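Local coordinates for periplasmic divalent cation tolerance protein (Synechococcus elongatus, PDB 6GDX) that is a PII-like trimeric protein of the CutA family, possibly binding copper ions but more likely carrying or signalling small molecules, at residues Cys61-Pro66 with Ser86-Val91; Leu37-Thr42 with Glu82-Phe87. One frame throughout, in Å; residues are numbered along the deposited sequence.

Contact 1 of 2, residues Cys61-Pro66 with Ser86-Val91; sequences CVSITP and SFKTTV
The carbonyl oxygen of Ser86 takes one good hydrogen bond, from Ser63 N to Ser86 O at 2.9 Å, supplemented by a CA-H...O contact in which Val62 CA lies 3.3 Å from Ser86 O and by a weak bond from the ammonium of Lys88. In return Ser86 N bonds to Ser63 O, making these serines a hydrogen-bonded antiparallel pair. Small side chains suit them, because the Lys88 chain folds back over this face. Its bend at chi2 (62°) carries Lys88 NZ to Ser86 OG, 3.0 Å away, and 3.3 Å from Ser63 OG, polar neighbours for an amine in a mostly buried place. On the opposite face Val62 and Phe87 form a non-hydrogen-bonded pair and lie side by side. Val62 CG1 sits almost on the ring normal, 3.9 Å from the centroid of the Phe87 ring, a CH-pi contact, while Val62 CG2 touches Phe87 CD2 at 3.6 Å. Helix 43-55 packs on this apolar face through Ala50, Val54 and Ala53. Residues 61-64 also pair with a strand of the second subunit, continuing the sheet across the interface. This is the long beta hairpin of strands 61-73 and 76-90 in the ferredoxin-like fold of CutA.

Contact 2 of 2, residues Leu37-Thr42 with Glu82-Phe87; sequences LTTVST and EQQMSF
Strands 33-40 and 76-90 run antiparallel here, their short axes 4.7 Å apart, with Thr38-Met85 and Val40-Gln83 as hydrogen-bonded pairs in the four-stranded sheet of the ferredoxin-like fold. The shorter of these bonds are Met85 N to Thr38 O, 2.8 Å, and Gln83 N to Val40 O. In the non-hydrogen-bonded pair Thr39-Gln84, Thr39 CA also makes a bent CA-H...O contact with Gln83 O.

The face turned toward helix 43-55 carries the apolar Val40 and Met85, with Thr38 and Gln83 offering methyl and methylene groups. The Met85 chain rises off the sheet, placing Met85 SD 3.9 Å from Val40 CG1, and beta-branched Val40 also lays CG2 against Gln83 CB. Thr38 splits its two branches: the methyl CG2 meets Phe87 CE1 at 3.7 Å, while OG1, anti to the backbone N (chi1 -171°), turns to Glu111 O and His105.

Across the sheet, polar groups gather. Glu82, extended beyond CG, brings OE1 to 3.0 Å from Thr39 OG1; its carboxylate is also bound by Ser69 and Tyr107, which help fix its rotation, and OE2 makes a weak bond to a Bis-Tris molecule, which may mark a small-molecule pocket. Gln84 bends at chi2 (72°), placing OE1 near the Thr39 methyl and NE2 beside Leu37 CB, with NE2 hydrogen-bonded to Glu111 OE1. Leu37 CD2 covers Ser86 CB.

Where the strand ends, Thr42 caps the first turn of the following helix, and Gln83 CG packs on its carbonyl. A water closes this corner, donating to Ser41 O at 2.7 Å and accepting from Gln83 NE2 at 2.9 Å.

The two contacts lie side by side in one four-stranded antiparallel sheet, their centres about 9 Å apart, and both use strand 76-90, which has strand 61-73 along one edge and strand 33-40 along the other. In chain order, residues 37-42 lead into helix 43-55, then come residues 61-66 and the shared strand, where Ser86 and Phe87 belong to both contacts. Thr65 O is 2.8 Å from Gln84 N, a probable hydrogen bond, and Val62 CG1 packs on Met85 CE at 3.8 Å, so both contacts feed one apolar layer beneath helix 43-55. Residues 61-64 extend the sheet into the second subunit, whereas no other chain touches 37-42 or 82-87; both contacts come near bound Bis-Tris, at Cys61 and Glu82.

Contact 1 of 2, residues Cys61-Pro66 with Ser86-Val91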
# COMPACT_ATOMS: atom_id res chain seq x y z
N CYS B 61 5.93 8.67 11.16
CA CYS B 61 5.18 7.46 11.51
C CYS B 61 5.81 6.33 10.71
O CYS B 61 6.20 6.55 9.55
CB CYS B 61 3.69 7.57 11.16
SG CYS B 61 2.77 6.04 11.44
N VAL B 62 5.83 5.14 11.28
CA VAL B 62 6.20 3.95 10.56
C VAL B 62 5.18 2.89 10.87
O VAL B 62 4.91 2.64 12.06
CB VAL B 62 7.59 3.45 10.94
CG1 VAL B 62 8.02 2.26 10.08
CG2 VAL B 62 8.61 4.56 10.87
N SER B 63 4.59 2.27 9.85
CA SER B 63 3.68 1.15 10.08
C SER B 63 4.37 -0.15 9.72
O SER B 63 5.24 -0.21 8.81
CB SER B 63 2.41 1.32 9.25
OG SER B 63 2.64 1.15 7.87
N ILE B 64 3.92 -1.22 10.36
CA ILE B 64 4.48 -2.54 10.20
C ILE B 64 3.33 -3.52 10.03
O ILE B 64 2.38 -3.52 10.82
CB ILE B 64 5.25 -2.93 11.47
CG1 ILE B 64 6.35 -1.92 11.82
CG2 ILE B 64 5.75 -4.35 11.42
CD1 ILE B 64 6.88 -2.06 13.26
N THR B 65 3.44 -4.39 9.02
CA THR B 65 2.40 -5.35 8.62
C THR B 65 3.09 -6.73 8.41
O THR B 65 3.99 -6.75 7.59
CB THR B 65 1.79 -4.86 7.20
OG1 THR B 65 1.34 -3.49 7.32
CG2 THR B 65 0.67 -5.70 6.79
N PRO B 66 2.64 -7.86 8.99
CA PRO B 66 3.26 -9.14 8.60
C PRO B 66 2.81 -9.56 7.20
O PRO B 66 1.62 -9.45 6.87
CB PRO B 66 2.71 -10.12 9.65
CG PRO B 66 1.49 -9.50 10.19
CD PRO B 66 1.64 -8.02 10.06
N SER B 86 6.26 0.74 6.22
CA SER B 86 5.94 1.95 5.47
C SER B 86 6.31 3.15 6.32
O SER B 86 5.71 3.38 7.38
CB SER B 86 4.46 1.97 5.14
OG SER B 86 4.07 3.20 4.60
N PHE B 87 7.31 3.87 5.87
CA PHE B 87 7.85 5.04 6.56
C PHE B 87 7.22 6.28 5.94
O PHE B 87 7.36 6.54 4.73
CB PHE B 87 9.37 5.15 6.39
CG PHE B 87 10.17 4.06 7.05
CD1 PHE B 87 10.23 2.77 6.53
CD2 PHE B 87 10.92 4.33 8.18
CE1 PHE B 87 10.97 1.79 7.15
CE2 PHE B 87 11.68 3.35 8.80
CZ PHE B 87 11.73 2.08 8.27
N LYS B 88 6.54 7.08 6.76
CA LYS B 88 5.93 8.34 6.32
C LYS B 88 6.91 9.46 6.59
O LYS B 88 7.29 9.71 7.76
CB LYS B 88 4.66 8.64 7.12
CG LYS B 88 3.44 7.90 6.73
CD LYS B 88 3.59 6.42 6.89
CE LYS B 88 2.24 5.76 6.89
NZ LYS B 88 2.40 4.29 6.85
N THR B 89 7.32 10.15 5.54
CA THR B 89 8.33 11.20 5.66
C THR B 89 8.09 12.27 4.64
O THR B 89 7.08 12.28 3.93
CB THR B 89 9.73 10.55 5.59
OG1 THR B 89 10.71 11.46 6.05
CG2 THR B 89 10.09 10.03 4.20
N THR B 90 9.01 13.21 4.58
CA THR B 90 8.95 14.28 3.59
C THR B 90 10.04 14.07 2.56
O THR B 90 11.02 13.38 2.77
CB THR B 90 9.20 15.64 4.24
OG1 THR B 90 10.50 15.62 4.85
CG2 THR B 90 8.15 16.00 5.28
N VAL B 91 9.90 14.75 1.42
CA VAL B 91 10.94 14.68 0.41
C VAL B 91 12.26 15.19 0.98
O VAL B 91 13.32 14.68 0.62
CB VAL B 91 10.54 15.41 -0.88
CG1 VAL B 91 10.34 16.89 -0.65
CG2 VAL B 91 11.56 15.11 -1.97

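Contact 2 of 2, residues Leu37-Thr42 with Glu82-Phe87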
# COMPACT_ATOMS: atom_id res chain seq x y z
N LEU B 37 8.81 2.25 1.33
CA LEU B 37 8.44 0.86 1.62
C LEU B 37 9.66 -0.01 1.62
O LEU B 37 10.47 0.03 0.67
CB LEU B 37 7.47 0.37 0.54
CG LEU B 37 6.25 1.24 0.28
CD1 LEU B 37 5.43 0.64 -0.87
CD2 LEU B 37 5.43 1.52 1.51
N THR B 38 9.83 -0.79 2.68
CA THR B 38 10.88 -1.79 2.75
C THR B 38 10.36 -2.98 3.56
O THR B 38 9.26 -2.92 4.12
CB THR B 38 12.17 -1.22 3.35
OG1 THR B 38 13.23 -2.16 3.20
CG2 THR B 38 12.02 -0.84 4.79
N THR B 39 11.12 -4.06 3.60
CA THR B 39 10.78 -5.23 4.42
C THR B 39 11.97 -5.61 5.26
O THR B 39 13.11 -5.36 4.91
CB THR B 39 10.33 -6.43 3.58
OG1 THR B 39 11.43 -6.90 2.83
CG2 THR B 39 9.19 -6.08 2.66
N VAL B 40 11.66 -6.25 6.40
CA VAL B 40 12.65 -6.93 7.22
C VAL B 40 12.10 -8.31 7.55
O VAL B 40 10.97 -8.65 7.19
CB VAL B 40 12.97 -6.14 8.51
CG1 VAL B 40 13.54 -4.78 8.19
CG2 VAL B 40 11.74 -6.00 9.40
N SER B 41 12.91 -9.15 8.21
CA SER B 41 12.48 -10.52 8.44
C SER B 41 11.53 -10.68 9.62
O SER B 41 10.53 -11.39 9.48
CB SER B 41 13.68 -11.43 8.63
OG SER B 41 13.28 -12.76 8.88
N THR B 42 11.82 -10.06 10.76
CA THR B 42 11.09 -10.35 12.00
C THR B 42 10.39 -9.13 12.57
O THR B 42 10.76 -7.97 12.30
CB THR B 42 12.01 -10.92 13.10
OG1 THR B 42 12.86 -9.87 13.54
CG2 THR B 42 12.83 -12.11 12.60
N GLU B 82 7.93 -12.05 6.28
CA GLU B 82 8.61 -10.77 6.43
C GLU B 82 7.65 -9.80 7.09
O GLU B 82 6.47 -10.09 7.32
CB GLU B 82 9.11 -10.23 5.09
CG GLU B 82 10.24 -11.02 4.47
CD GLU B 82 10.92 -10.29 3.33
OE1 GLU B 82 10.21 -9.67 2.55
OE2 GLU B 82 12.19 -10.38 3.22
N GLN B 83 8.19 -8.63 7.42
CA GLN B 83 7.38 -7.52 7.91
C GLN B 83 7.50 -6.43 6.87
O GLN B 83 8.61 -5.96 6.57
CB GLN B 83 7.92 -6.99 9.23
CG GLN B 83 7.92 -8.06 10.33
CD GLN B 83 6.55 -8.37 10.87
OE1 GLN B 83 5.74 -7.48 11.08
NE2 GLN B 83 6.28 -9.63 11.12
N GLN B 84 6.37 -6.00 6.31
CA GLN B 84 6.34 -4.84 5.44
C GLN B 84 6.34 -3.59 6.31
O GLN B 84 5.50 -3.44 7.20
CB GLN B 84 5.07 -4.86 4.57
CG GLN B 84 4.93 -3.69 3.61
CD GLN B 84 5.92 -3.81 2.49
OE1 GLN B 84 5.87 -4.78 1.74
NE2 GLN B 84 6.85 -2.87 2.38
N MET B 85 7.21 -2.66 5.98
CA MET B 85 7.30 -1.38 6.66
C MET B 85 6.98 -0.25 5.72
O MET B 85 7.36 -0.30 4.53
CB MET B 85 8.70 -1.21 7.23
CG MET B 85 9.12 -2.35 8.12
SD MET B 85 10.74 -2.10 8.92
CE MET B 85 10.30 -0.79 10.05
N SER B 86 6.26 0.74 6.22
CA SER B 86 5.94 1.95 5.47
C SER B 86 6.31 3.15 6.32
O SER B 86 5.71 3.38 7.38
CB SER B 86 4.46 1.97 5.14
OG SER B 86 4.07 3.20 4.60
N PHE B 87 7.31 3.87 5.87
CA PHE B 87 7.85 5.04 6.56
C PHE B 87 7.22 6.28 5.94
O PHE B 87 7.36 6.54 4.73
CB PHE B 87 9.37 5.15 6.39
CG PHE B 87 10.17 4.06 7.05
CD1 PHE B 87 10.23 2.77 6.53
CD2 PHE B 87 10.92 4.33 8.18
CE1 PHE B 87 10.97 1.79 7.15
CE2 PHE B 87 11.68 3.35 8.80
CZ PHE B 87 11.73 2.08 8.27
O HOH W 1 7.89 -11.76 10.12